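Putative bacterial transcription regulation protein (Staphylococcus aureus, PDB 3LUR) probably regulates transcription, sensing small molecules through an effector-binding domain related to the integron-associated effector-binding proteins. Local coordinates at residues A32-R37 and M70-A75; G60-E65 and F134-Q139; S95-F100 and W153-G158; A10-V15 and A75-N80. All blocks are in the same frame, centred on the assembly; numbering follows the deposited sequence.

Contact 1: A32-R37 and M70-A75; sequences AGFWQR and MSYMIA. With EDO (1,2-ethanediol), chain F.
Ile74 pushes its CD1 methyl between two aromatic rings of the helix. The methyl lies over the centre of the Phe34 ring, 3.7 Å from CD1 of Ile74 to the ring centroid, and is also over the indole of Trp35, with CD1 of Ile74 3.6 Å from Trp35 CD2. CG2 of Ile74 reaches the far end of the six-membered ring, at CZ3 and CH2. Tyr72 works at the edges: its backbone O meets the edge of Phe34 at CE2, and its hydroxyl takes the indole N-H of Trp35 in the indole plane, NE1 to OH 3.0 Å at 155°. With CG of Phe34 anti to the backbone N (chi1 177°), its ring is carried down toward the strand. In the second shell, Glu136 OE1 shares a hydrogen bond with the same tyrosine hydroxyl. Arg37, laid with its guanidinium face over Phe34 CA, pairs with Glu19 and gives an N-H to an ethanediol. Trp35 also meets the ring of Tyr138 and lies near a bound tetraethylene glycol, consistent with a pocket here. Helix 24-41 lies along strand 70-77, the segment axes 31° apart; strands 5-21 and 58-64 flank that strand, and Ile44 of helix 43-50 touches Trp35 and Ile74.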
loop_
_atom_site.group_PDB
_atom_site.type_symbol
_atom_site.label_atom_id
_atom_site.label_comp_id
_atom_site.label_asym_id
_atom_site.label_seq_id
_atom_site.Cartn_x
_atom_site.Cartn_y
_atom_site.Cartn_z
ATOM N N ALA A 32 -7.517 -7.166 -6.641
ATOM C CA ALA A 32 -8.572 -6.377 -7.274
ATOM C C ALA A 32 -9.938 -6.742 -6.677
ATOM O O ALA A 32 -10.742 -5.875 -6.378
ATOM C CB ALA A 32 -8.588 -6.591 -8.789
ATOM N N GLY A 33 -10.171 -8.038 -6.502
ATOM C CA GLY A 33 -11.403 -8.530 -5.945
ATOM C C GLY A 33 -11.614 -8.061 -4.513
ATOM O O GLY A 33 -12.740 -7.807 -4.101
ATOM N N PHE A 34 -10.526 -7.980 -3.752
ATOM C CA PHE A 34 -10.591 -7.516 -2.380
ATOM C C PHE A 34 -11.039 -6.059 -2.355
ATOM O O PHE A 34 -11.921 -5.695 -1.561
ATOM C CB PHE A 34 -9.227 -7.749 -1.716
ATOM C CG PHE A 34 -9.114 -7.251 -0.309
ATOM C CD1 PHE A 34 -10.197 -7.222 0.540
ATOM C CD2 PHE A 34 -7.853 -6.944 0.208
ATOM C CE1 PHE A 34 -10.054 -6.777 1.858
ATOM C CE2 PHE A 34 -7.700 -6.526 1.503
ATOM C CZ PHE A 34 -8.795 -6.446 2.339
ATOM N N TRP A 35 -10.460 -5.220 -3.236
ATOM C CA TRP A 35 -10.919 -3.843 -3.357
ATOM C C TRP A 35 -12.395 -3.795 -3.767
ATOM O O TRP A 35 -13.174 -3.001 -3.227
ATOM C CB TRP A 35 -10.095 -3.072 -4.405
ATOM C CG TRP A 35 -8.801 -2.602 -3.931
ATOM C CD1 TRP A 35 -7.594 -3.181 -4.143
ATOM C CD2 TRP A 35 -8.550 -1.425 -3.161
ATOM N NE1 TRP A 35 -6.610 -2.448 -3.562
ATOM C CE2 TRP A 35 -7.159 -1.353 -2.963
ATOM C CE3 TRP A 35 -9.364 -0.427 -2.617
ATOM C CZ2 TRP A 35 -6.564 -0.338 -2.227
ATOM C CZ3 TRP A 35 -8.768 0.594 -1.906
ATOM C CH2 TRP A 35 -7.381 0.620 -1.708
ATOM N N GLN A 36 -12.780 -4.643 -4.727
ATOM C CA GLN A 36 -14.172 -4.667 -5.198
ATOM C C GLN A 36 -15.134 -4.976 -4.034
ATOM O O GLN A 36 -16.166 -4.302 -3.855
ATOM C CB GLN A 36 -14.353 -5.701 -6.327
ATOM C CG GLN A 36 -15.762 -5.769 -6.889
ATOM C CD GLN A 36 -15.912 -6.731 -8.078
ATOM O OE1 GLN A 36 -14.961 -7.407 -8.487
ATOM N NE2 GLN A 36 -17.119 -6.799 -8.622
ATOM N N ARG A 37 -14.798 -5.992 -3.254
ATOM C CA ARG A 37 -15.622 -6.376 -2.103
ATOM C C ARG A 37 -15.701 -5.245 -1.065
ATOM O O ARG A 37 -16.773 -4.927 -0.607
ATOM C CB ARG A 37 -15.124 -7.695 -1.489
ATOM C CG ARG A 37 -15.424 -8.901 -2.401
ATOM C CD ARG A 37 -14.926 -10.233 -1.885
ATOM N NE ARG A 37 -13.508 -10.487 -2.141
ATOM C CZ ARG A 37 -12.519 -10.344 -1.255
ATOM N NH1 ARG A 37 -12.750 -9.909 -0.017
ATOM N NH2 ARG A 37 -11.273 -10.654 -1.612
HETATM N N MSE A 70 1.897 -13.434 1.906
HETATM C CA MSE A 70 1.808 -12.023 1.628
HETATM C C MSE A 70 0.421 -11.554 2.026
HETATM O O MSE A 70 -0.586 -12.103 1.545
HETATM C CB MSE A 70 2.042 -11.773 0.139
HETATM C CG MSE A 70 1.821 -10.340 -0.311
HETATM SE SE MSE A 70 3.159 -9.117 0.338
HETATM C CE MSE A 70 4.751 -9.812 -0.563
ATOM N N SER A 71 0.370 -10.567 2.916
ATOM C CA SER A 71 -0.894 -9.950 3.301
ATOM C C SER A 71 -1.049 -8.604 2.601
ATOM O O SER A 71 -0.073 -7.952 2.258
ATOM C CB SER A 71 -0.961 -9.757 4.815
ATOM O OG SER A 71 -1.016 -10.998 5.486
ATOM N N TYR A 72 -2.284 -8.214 2.350
ATOM C CA TYR A 72 -2.567 -6.946 1.773
ATOM C C TYR A 72 -3.601 -6.301 2.669
ATOM O O TYR A 72 -4.614 -6.929 2.975
ATOM C CB TYR A 72 -3.170 -7.131 0.420
ATOM C CG TYR A 72 -3.330 -5.910 -0.394
ATOM C CD1 TYR A 72 -2.254 -5.404 -1.112
ATOM C CD2 TYR A 72 -4.561 -5.281 -0.531
ATOM C CE1 TYR A 72 -2.383 -4.304 -1.926
ATOM C CE2 TYR A 72 -4.704 -4.167 -1.348
ATOM C CZ TYR A 72 -3.613 -3.695 -2.057
ATOM O OH TYR A 72 -3.708 -2.618 -2.905
HETATM N N MSE A 73 -3.340 -5.088 3.101
HETATM C CA MSE A 73 -4.284 -4.386 3.931
HETATM C C MSE A 73 -4.764 -3.117 3.249
HETATM O O MSE A 73 -3.976 -2.247 2.844
HETATM C CB MSE A 73 -3.672 -4.085 5.309
HETATM C CG MSE A 73 -4.591 -3.359 6.261
HETATM SE SE MSE A 73 -3.527 -2.867 7.834
HETATM C CE MSE A 73 -4.892 -2.018 8.865
ATOM N N ILE A 74 -6.074 -3.011 3.096
ATOM C CA ILE A 74 -6.679 -1.787 2.588
ATOM C C ILE A 74 -6.862 -0.932 3.836
ATOM O O ILE A 74 -7.484 -1.375 4.801
ATOM C CB ILE A 74 -8.000 -2.094 1.897
ATOM C CG1 ILE A 74 -7.691 -2.855 0.607
ATOM C CG2 ILE A 74 -8.815 -0.800 1.623
ATOM C CD1 ILE A 74 -8.926 -3.381 -0.126
ATOM N N ALA A 75 -6.305 0.269 3.831
ATOM C CA ALA A 75 -6.275 1.049 5.043
ATOM C C ALA A 75 -6.112 2.536 4.800
ATOM O O ALA A 75 -5.671 2.986 3.722
ATOM C CB ALA A 75 -5.082 0.572 5.887
HETATM C C1 EDO F . -14.032 -7.351 2.055
HETATM O O1 EDO F . -14.645 -8.637 1.838
HETATM C C2 EDO F . -13.768 -7.153 3.537
HETATM O O2 EDO F . -14.946 -7.480 4.272
#

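Contact 2: G60-E65 and F134-Q139; sequences GLCIPE and FFELYQ. With EDO (1,2-ethanediol), chain H.
Cys62 and Phe134 form the apolar centre, the thiol-bearing carbon lying over one face of the phenyl ring. CB of Cys62 is 3.5 Å from the Phe134 ring centroid and displaced toward the rim, while SG comes in obliquely as a sulfur-aromatic contact. Phe134 has CG between its backbone N and carbonyl carbon (chi1 55°), which swings the ring back over the neighbouring strand; Pro64 CG then meets its edge, 3.9 Å from CE1 of Phe134. On the other face of the sheet, Leu61 CD1 rests 3.8 Å from Phe135 CB. The backbone joins these layers as an antiparallel ladder, Gly60 with Glu136 and Cys62 with Phe134 being hydrogen-bonded pairs around the non-hydrogen-bonded Leu61 and Phe135. The shortest of the four bonds runs from Cys62 N to Phe134 O, 2.7 Å. At the polar edge, Tyr138 OH donates to Glu136 OE1, 2.6 Å away and met from above the carboxylate plane. With one from Tyr72, two hydroxyls grip OE1 of this buried side chain, which would probably steady it. Strands 58-64 and 134-138 are neighbours in the barrel, flanked by strands 70-77 and 149-156, and helix 108-124 covers Phe134 and Glu136 through Met114.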
loop_
_atom_site.group_PDB
_atom_site.type_symbol
_atom_site.label_atom_id
_atom_site.label_comp_id
_atom_site.label_asym_id
_atom_site.label_seq_id
_atom_site.Cartn_x
_atom_site.Cartn_y
_atom_site.Cartn_z
ATOM N N GLY A 60 -2.999 0.584 -0.083
ATOM C CA GLY A 60 -2.938 -0.818 -0.311
ATOM C C GLY A 60 -1.598 -1.217 0.285
ATOM O O GLY A 60 -0.548 -1.058 -0.349
ATOM N N LEU A 61 -1.632 -1.680 1.522
ATOM C CA LEU A 61 -0.405 -2.014 2.254
ATOM C C LEU A 61 -0.046 -3.476 2.074
ATOM O O LEU A 61 -0.810 -4.380 2.461
ATOM C CB LEU A 61 -0.561 -1.696 3.754
ATOM C CG LEU A 61 0.663 -1.874 4.669
ATOM C CD1 LEU A 61 1.674 -0.732 4.523
ATOM C CD2 LEU A 61 0.227 -1.996 6.114
ATOM N N CYS A 62 1.155 -3.710 1.542
ATOM C CA CYS A 62 1.672 -5.026 1.338
ATOM C C CYS A 62 2.511 -5.415 2.528
ATOM O O CYS A 62 3.456 -4.706 2.881
ATOM C CB CYS A 62 2.495 -5.042 0.056
ATOM S SG CYS A 62 1.461 -4.625 -1.399
ATOM N N ILE A 63 2.126 -6.523 3.166
ATOM C CA ILE A 63 2.723 -6.971 4.402
ATOM C C ILE A 63 3.348 -8.345 4.163
ATOM O O ILE A 63 2.667 -9.369 4.227
ATOM C CB ILE A 63 1.676 -7.015 5.566
ATOM C CG1 ILE A 63 1.016 -5.649 5.748
ATOM C CG2 ILE A 63 2.340 -7.463 6.924
ATOM C CD1 ILE A 63 -0.175 -5.620 6.700
ATOM N N PRO A 64 4.642 -8.365 3.835
ATOM C CA PRO A 64 5.276 -9.699 3.732
ATOM C C PRO A 64 5.154 -10.397 5.065
ATOM O O PRO A 64 5.415 -9.779 6.115
ATOM C CB PRO A 64 6.735 -9.389 3.418
ATOM C CG PRO A 64 6.743 -7.976 2.878
ATOM C CD PRO A 64 5.584 -7.272 3.560
ATOM N N GLU A 65 4.677 -11.632 5.058
ATOM C CA GLU A 65 4.542 -12.374 6.295
ATOM C C GLU A 65 5.801 -13.221 6.491
ATOM O O GLU A 65 6.484 -13.580 5.527
ATOM C CB GLU A 65 3.281 -13.239 6.294
ATOM C CG GLU A 65 1.963 -12.441 6.156
ATOM C CD GLU A 65 1.689 -11.493 7.325
ATOM O OE1 GLU A 65 2.572 -11.335 8.207
ATOM O OE2 GLU A 65 0.593 -10.901 7.358
ATOM N N PHE A 134 5.321 -2.287 2.606
ATOM C CA PHE A 134 5.416 -1.301 1.555
ATOM C C PHE A 134 3.998 -1.066 1.035
ATOM O O PHE A 134 3.135 -1.901 1.231
ATOM C CB PHE A 134 6.380 -1.749 0.443
ATOM C CG PHE A 134 6.063 -3.090 -0.163
ATOM C CD1 PHE A 134 6.505 -4.276 0.445
ATOM C CD2 PHE A 134 5.368 -3.169 -1.376
ATOM C CE1 PHE A 134 6.239 -5.530 -0.137
ATOM C CE2 PHE A 134 5.088 -4.427 -1.958
ATOM C CZ PHE A 134 5.517 -5.599 -1.329
ATOM N N PHE A 135 3.750 0.069 0.412
ATOM C CA PHE A 135 2.371 0.359 0.033
ATOM C C PHE A 135 2.159 1.107 -1.255
ATOM O O PHE A 135 3.029 1.830 -1.736
ATOM C CB PHE A 135 1.632 1.063 1.202
ATOM C CG PHE A 135 2.236 2.379 1.650
ATOM C CD1 PHE A 135 3.203 2.414 2.640
ATOM C CD2 PHE A 135 1.778 3.590 1.117
ATOM C CE1 PHE A 135 3.729 3.612 3.076
ATOM C CE2 PHE A 135 2.286 4.799 1.562
ATOM C CZ PHE A 135 3.279 4.816 2.529
ATOM N N GLU A 136 0.954 0.915 -1.786
ATOM C CA GLU A 136 0.424 1.671 -2.891
ATOM C C GLU A 136 -0.429 2.745 -2.236
ATOM O O GLU A 136 -1.165 2.457 -1.297
ATOM C CB GLU A 136 -0.471 0.760 -3.742
ATOM C CG GLU A 136 0.233 -0.463 -4.259
ATOM C CD GLU A 136 -0.676 -1.658 -4.476
ATOM O OE1 GLU A 136 -1.920 -1.551 -4.413
ATOM O OE2 GLU A 136 -0.126 -2.727 -4.715
ATOM N N LEU A 137 -0.360 3.962 -2.727
ATOM C CA LEU A 137 -1.170 5.028 -2.177
ATOM C C LEU A 137 -2.016 5.598 -3.305
ATOM O O LEU A 137 -1.485 6.079 -4.345
ATOM C CB LEU A 137 -0.298 6.095 -1.521
ATOM C CG LEU A 137 -1.016 7.290 -0.871
ATOM C CD1 LEU A 137 -1.871 6.816 0.344
ATOM C CD2 LEU A 137 -0.050 8.407 -0.475
ATOM N N TYR A 138 -3.332 5.564 -3.085
ATOM C CA TYR A 138 -4.339 5.977 -4.094
ATOM C C TYR A 138 -5.077 7.272 -3.753
ATOM O O TYR A 138 -5.869 7.322 -2.827
ATOM C CB TYR A 138 -5.371 4.864 -4.264
ATOM C CG TYR A 138 -4.797 3.554 -4.748
ATOM C CD1 TYR A 138 -4.575 3.333 -6.092
ATOM C CD2 TYR A 138 -4.478 2.537 -3.863
ATOM C CE1 TYR A 138 -4.053 2.141 -6.534
ATOM C CE2 TYR A 138 -3.956 1.362 -4.283
ATOM C CZ TYR A 138 -3.725 1.167 -5.628
ATOM O OH TYR A 138 -3.182 -0.025 -6.052
ATOM N N GLN A 139 -4.774 8.318 -4.506
ATOM C CA GLN A 139 -5.469 9.579 -4.437
ATOM C C GLN A 139 -6.806 9.407 -5.121
ATOM O O GLN A 139 -7.021 8.408 -5.855
ATOM C CB GLN A 139 -4.671 10.654 -5.179
ATOM C CG GLN A 139 -4.483 10.358 -6.677
ATOM C CD GLN A 139 -3.658 11.408 -7.379
ATOM O OE1 GLN A 139 -3.932 12.586 -7.271
ATOM N NE2 GLN A 139 -2.629 10.972 -8.102
HETATM C C1 EDO H . -9.714 9.262 -2.045
HETATM O O1 EDO H . -8.815 8.145 -2.180
HETATM C C2 EDO H . -8.938 10.500 -1.579
HETATM O O2 EDO H . -8.534 10.370 -0.211
#

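Contact 3: S95-F100 and W153-G158; sequences SKYMVF and WMPVKG
Tyr97 and Trp153 meet edge-to-face on a pair of antiparallel strands, 88-103 and 149-156, in the closed six-stranded barrel. Among the aromatic contacts, the indole presents CE3 to the tyrosine ring, 3.6 Å from Tyr97 CG, with the two planes at 74°. Val99 runs alongside the indole and lays CG2 over the Trp153 face, 3.6 Å from the six-membered ring centroid. Phe135 stacks with Trp153, whose NE1 bonds to Glu151. The other apolar contacts lie on the opposite face: Met98, its chain bent at chi3 (-65°), brings CE to Val156 CG1 in a tight 3.3 Å approach, and Met154 CG touches Phe100 CE1. Met98 and Met154 are selenomethionines, and Ile121 of helix 108-124 touches both. The backbone bonds are Met98 with Met154, in both directions, and Val156 N to Lys96 O, 2.9 Å. That oxygen also accepts from Ser95 OG, the two donors arriving from opposite faces of its carbonyl plane. The charged contact is a salt bridge from the extended side chain of Lys96 to the C-terminal carboxylate, NZ to Gly158 OXT 3.2 Å. A water accepts from Lys96 N and donates to Val156 O and to Gly158 O, the latter at 2.7 Å.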
loop_
_atom_site.group_PDB
_atom_site.type_symbol
_atom_site.label_atom_id
_atom_site.label_comp_id
_atom_site.label_asym_id
_atom_site.label_seq_id
_atom_site.Cartn_x
_atom_site.Cartn_y
_atom_site.Cartn_z
ATOM N N SER A 95 9.890 5.292 8.835
ATOM C CA SER A 95 10.889 4.863 7.879
ATOM C C SER A 95 11.090 5.894 6.817
ATOM O O SER A 95 10.208 6.754 6.575
ATOM C CB SER A 95 10.447 3.556 7.201
ATOM O OG SER A 95 11.464 3.065 6.348
ATOM N N LYS A 96 12.248 5.815 6.192
ATOM C CA LYS A 96 12.494 6.505 4.944
ATOM C C LYS A 96 11.975 5.590 3.839
ATOM O O LYS A 96 11.872 4.353 4.014
ATOM C CB LYS A 96 13.975 6.810 4.734
ATOM C CG LYS A 96 14.545 7.901 5.638
ATOM C CD LYS A 96 16.016 8.153 5.276
ATOM C CE LYS A 96 16.618 9.298 6.085
ATOM N NZ LYS A 96 18.075 9.452 5.808
ATOM N N TYR A 97 11.633 6.197 2.711
ATOM C CA TYR A 97 11.058 5.487 1.598
ATOM C C TYR A 97 11.576 6.012 0.287
ATOM O O TYR A 97 11.963 7.185 0.183
ATOM C CB TYR A 97 9.522 5.692 1.552
ATOM C CG TYR A 97 8.743 5.062 2.689
ATOM C CD1 TYR A 97 8.567 5.720 3.892
ATOM C CD2 TYR A 97 8.196 3.813 2.547
ATOM C CE1 TYR A 97 7.855 5.115 4.938
ATOM C CE2 TYR A 97 7.493 3.217 3.539
ATOM C CZ TYR A 97 7.317 3.849 4.732
ATOM O OH TYR A 97 6.620 3.188 5.680
HETATM N N MSE A 98 11.614 5.113 -0.703
HETATM C CA MSE A 98 11.738 5.509 -2.084
HETATM C C MSE A 98 10.302 5.495 -2.583
HETATM O O MSE A 98 9.582 4.510 -2.380
HETATM C CB MSE A 98 12.592 4.540 -2.887
HETATM C CG MSE A 98 14.017 4.474 -2.434
HETATM SE SE MSE A 98 14.951 3.097 -3.479
HETATM C CE MSE A 98 13.966 1.562 -2.836
ATOM N N VAL A 99 9.863 6.593 -3.179
ATOM C CA VAL A 99 8.501 6.716 -3.661
ATOM C C VAL A 99 8.461 6.804 -5.173
ATOM O O VAL A 99 9.034 7.732 -5.766
ATOM C CB VAL A 99 7.794 7.919 -3.063
ATOM C CG1 VAL A 99 6.296 7.969 -3.551
ATOM C CG2 VAL A 99 7.875 7.871 -1.560
ATOM N N PHE A 100 7.885 5.776 -5.789
ATOM C CA PHE A 100 7.798 5.662 -7.243
ATOM C C PHE A 100 6.389 6.008 -7.659
ATOM O O PHE A 100 5.503 6.088 -6.818
ATOM C CB PHE A 100 8.097 4.234 -7.693
ATOM C CG PHE A 100 9.425 3.730 -7.253
ATOM C CD1 PHE A 100 9.585 3.213 -5.992
ATOM C CD2 PHE A 100 10.514 3.747 -8.116
ATOM C CE1 PHE A 100 10.831 2.732 -5.566
ATOM C CE2 PHE A 100 11.755 3.281 -7.704
ATOM C CZ PHE A 100 11.919 2.772 -6.446
ATOM N N TRP A 153 5.354 3.200 -2.343
ATOM C CA TRP A 153 6.273 3.590 -1.279
ATOM C C TRP A 153 6.992 2.365 -0.785
ATOM O O TRP A 153 6.380 1.498 -0.161
ATOM C CB TRP A 153 5.485 4.198 -0.130
ATOM C CG TRP A 153 4.877 5.516 -0.389
ATOM C CD1 TRP A 153 3.889 5.817 -1.284
ATOM C CD2 TRP A 153 5.147 6.721 0.329
ATOM N NE1 TRP A 153 3.568 7.152 -1.206
ATOM C CE2 TRP A 153 4.309 7.728 -0.208
ATOM C CE3 TRP A 153 6.019 7.047 1.356
ATOM C CZ2 TRP A 153 4.340 9.057 0.250
ATOM C CZ3 TRP A 153 6.036 8.359 1.832
ATOM C CH2 TRP A 153 5.194 9.345 1.274
HETATM N N MSE A 154 8.302 2.345 -0.985
HETATM C CA MSE A 154 9.139 1.222 -0.614
HETATM C C MSE A 154 10.109 1.675 0.477
HETATM O O MSE A 154 10.887 2.614 0.270
HETATM C CB MSE A 154 9.962 0.748 -1.822
HETATM C CG MSE A 154 9.156 0.473 -3.027
HETATM SE SE MSE A 154 7.865 -0.987 -2.771
HETATM C CE MSE A 154 9.027 -2.441 -2.420
ATOM N N PRO A 155 10.084 0.995 1.631
ATOM C CA PRO A 155 10.928 1.397 2.764
ATOM C C PRO A 155 12.407 1.113 2.563
ATOM O O PRO A 155 12.789 0.085 1.973
ATOM C CB PRO A 155 10.365 0.577 3.911
ATOM C CG PRO A 155 9.822 -0.608 3.285
ATOM C CD PRO A 155 9.263 -0.182 1.972
ATOM N N VAL A 156 13.239 2.054 2.980
ATOM C CA VAL A 156 14.677 1.894 2.838
ATOM C C VAL A 156 15.349 2.295 4.122
ATOM O O VAL A 156 14.753 2.981 4.984
ATOM C CB VAL A 156 15.240 2.728 1.678
ATOM C CG1 VAL A 156 14.694 2.222 0.330
ATOM C CG2 VAL A 156 14.903 4.198 1.842
ATOM N N LYS A 157 16.584 1.863 4.276
ATOM C CA LYS A 157 17.326 2.160 5.476
ATOM C C LYS A 157 17.694 3.632 5.527
ATOM O O LYS A 157 17.886 4.257 4.491
ATOM C CB LYS A 157 18.605 1.333 5.518
ATOM C CG LYS A 157 18.403 -0.155 5.548
ATOM C CD LYS A 157 19.791 -0.854 5.382
ATOM C CE LYS A 157 19.688 -2.340 5.389
ATOM N NZ LYS A 157 21.009 -2.975 5.165
ATOM N N GLY A 158 17.792 4.166 6.737
ATOM C CA GLY A 158 18.209 5.572 6.960
ATOM C C GLY A 158 17.321 6.339 7.926
ATOM O O GLY A 158 16.252 5.894 8.392
ATOM O OXT GLY A 158 17.674 7.458 8.309
HETATM O O HOH W 1 14.375 4.197 7.366
#

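Contact 4: A10-V15 and A75-N80; sequences ASLTLV and AVTGDN
Thr77 turns its methyl, not its hydroxyl, to the opposing strand, and Leu14 comes obliquely across it, CD2 of Leu14 lying 3.5 Å from CG2 of Thr77. The torsion of the threonine (chi1 56°) sets OG1 between its backbone N and carbonyl carbon and leaves CG2 anti to the latter; the hydroxyl bonds to Asn52 and to Leu55 N. Leu12 also slants across this methyl, CD1 to Thr77 CG2 3.9 Å. Two residues back along the strand, Ala75 CB lies 4.2 Å from Leu14 CB. The leucine continues inward to Leu59 and Leu61 of strand 58-64. Beneath these side chains runs the antiparallel pairing of strands 5-21 and 70-77, neighbours in the closed barrel: Leu14 and Thr77 are a non-hydrogen-bonded pair, Val15 and Val76 a hydrogen-bonded one. Val15 N reaches Val76 O at 2.9 Å and 171°, and Val76 N returns a bond to Val15 O. Both valines are on the face opposite Leu14, where Leu47 of helix 43-50 touches each of them. Gly78 N continues the pairing to Thr13 O, 2.9 Å, and its CA comes near Val15 CG2, where a CB would be tight. At this end of the ladder a water accepts from Thr13 N, 3.0 Å away.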
loop_
_atom_site.group_PDB
_atom_site.type_symbol
_atom_site.label_atom_id
_atom_site.label_comp_id
_atom_site.label_asym_id
_atom_site.label_seq_id
_atom_site.Cartn_x
_atom_site.Cartn_y
_atom_site.Cartn_z
ATOM N N ALA A 10 6.849 9.545 9.880
ATOM C CA ALA A 10 6.809 9.226 11.291
ATOM C C ALA A 10 6.008 7.924 11.406
ATOM O O ALA A 10 5.464 7.425 10.407
ATOM C CB ALA A 10 6.113 10.310 12.048
ATOM N N SER A 11 5.915 7.368 12.598
ATOM C CA SER A 11 5.126 6.166 12.751
ATOM C C SER A 11 3.674 6.556 12.565
ATOM O O SER A 11 3.236 7.598 13.044
ATOM C CB SER A 11 5.340 5.500 14.100
ATOM O OG SER A 11 6.675 5.023 14.198
ATOM N N LEU A 12 2.927 5.727 11.870
ATOM C CA LEU A 12 1.535 6.046 11.601
ATOM C C LEU A 12 0.616 4.951 12.081
ATOM O O LEU A 12 1.020 3.803 12.192
ATOM C CB LEU A 12 1.338 6.251 10.104
ATOM C CG LEU A 12 2.105 7.406 9.466
ATOM C CD1 LEU A 12 1.944 7.336 7.982
ATOM C CD2 LEU A 12 1.684 8.772 9.991
ATOM N N THR A 13 -0.608 5.332 12.423
ATOM C CA THR A 13 -1.612 4.371 12.798
ATOM C C THR A 13 -2.461 4.105 11.553
ATOM O O THR A 13 -3.046 5.034 10.979
ATOM C CB THR A 13 -2.500 4.886 13.909
ATOM O OG1 THR A 13 -1.727 5.038 15.096
ATOM C CG2 THR A 13 -3.625 3.913 14.182
ATOM N N LEU A 14 -2.501 2.847 11.125
ATOM C CA LEU A 14 -3.285 2.472 9.937
ATOM C C LEU A 14 -4.504 1.667 10.367
ATOM O O LEU A 14 -4.403 0.775 11.213
ATOM C CB LEU A 14 -2.425 1.671 8.982
ATOM C CG LEU A 14 -1.183 2.366 8.468
ATOM C CD1 LEU A 14 -0.505 1.506 7.410
ATOM C CD2 LEU A 14 -1.516 3.730 7.858
ATOM N N VAL A 15 -5.668 2.056 9.854
ATOM C CA VAL A 15 -6.933 1.457 10.198
ATOM C C VAL A 15 -7.459 0.827 8.915
ATOM O O VAL A 15 -7.560 1.488 7.877
ATOM C CB VAL A 15 -7.970 2.514 10.667
ATOM C CG1 VAL A 15 -9.264 1.847 11.114
ATOM C CG2 VAL A 15 -7.416 3.405 11.831
ATOM N N ALA A 75 -6.305 0.269 3.831
ATOM C CA ALA A 75 -6.275 1.049 5.043
ATOM C C ALA A 75 -6.112 2.536 4.800
ATOM O O ALA A 75 -5.671 2.986 3.722
ATOM C CB ALA A 75 -5.082 0.572 5.887
ATOM N N VAL A 76 -6.426 3.288 5.838
ATOM C CA VAL A 76 -6.210 4.733 5.844
ATOM C C VAL A 76 -5.428 5.092 7.093
ATOM O O VAL A 76 -5.466 4.371 8.093
ATOM C CB VAL A 76 -7.525 5.553 5.853
ATOM C CG1 VAL A 76 -8.342 5.273 4.603
ATOM C CG2 VAL A 76 -8.362 5.287 7.130
ATOM N N THR A 77 -4.714 6.213 7.036
ATOM C CA THR A 77 -4.040 6.720 8.217
ATOM C C THR A 77 -5.114 7.342 9.073
ATOM O O THR A 77 -5.943 8.151 8.592
ATOM C CB THR A 77 -3.001 7.762 7.893
ATOM O OG1 THR A 77 -3.611 8.824 7.154
ATOM C CG2 THR A 77 -1.856 7.163 7.117
ATOM N N GLY A 78 -5.145 6.940 10.342
ATOM C CA GLY A 78 -6.142 7.432 11.276
ATOM C C GLY A 78 -5.599 7.700 12.655
ATOM O O GLY A 78 -4.430 7.438 12.935
ATOM N N ASP A 79 -6.456 8.247 13.509
ATOM C CA ASP A 79 -6.113 8.497 14.908
ATOM C C ASP A 79 -6.423 7.257 15.725
ATOM O O ASP A 79 -7.300 6.489 15.356
ATOM C CB ASP A 79 -6.931 9.666 15.466
ATOM C CG ASP A 79 -6.625 10.989 14.764
ATOM O OD1 ASP A 79 -5.525 11.119 14.191
ATOM O OD2 ASP A 79 -7.474 11.891 14.813
ATOM N N ASN A 80 -5.676 7.050 16.808
ATOM C CA ASN A 80 -5.954 5.890 17.634
ATOM C C ASN A 80 -6.988 6.211 18.709
ATOM O O ASN A 80 -7.039 7.308 19.256
ATOM C CB ASN A 80 -4.685 5.275 18.221
ATOM C CG ASN A 80 -4.914 3.852 18.702
ATOM O OD1 ASN A 80 -5.972 3.281 18.464
ATOM N ND2 ASN A 80 -3.930 3.279 19.368
HETATM O O HOH W 2 -1.703 8.072 11.861
#

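From the N terminus, strand 5-21 supplies the first half of contact 4, which closes only when the chain returns as strand 70-77. Contact 1 lies wholly within that loop, setting helix 24-41 against the same returning strand; the two contacts share Ala75. Strand 58-64 opens contact 2 before either has closed, so contact 2 crosses both, and it closes late, at strand 134-138. Strand 88-103 opens contact 3 inside that interval, and the C-terminal strand 149-156 closes it, so contacts 2 and 3 cross while contact 3 follows 1 and 4 in series. Contacts 1 and 2 touch through neighbouring strands 70-77 and 58-64, and Trp153 N to Phe135 O links contacts 2 and 3 across the barrel sheet.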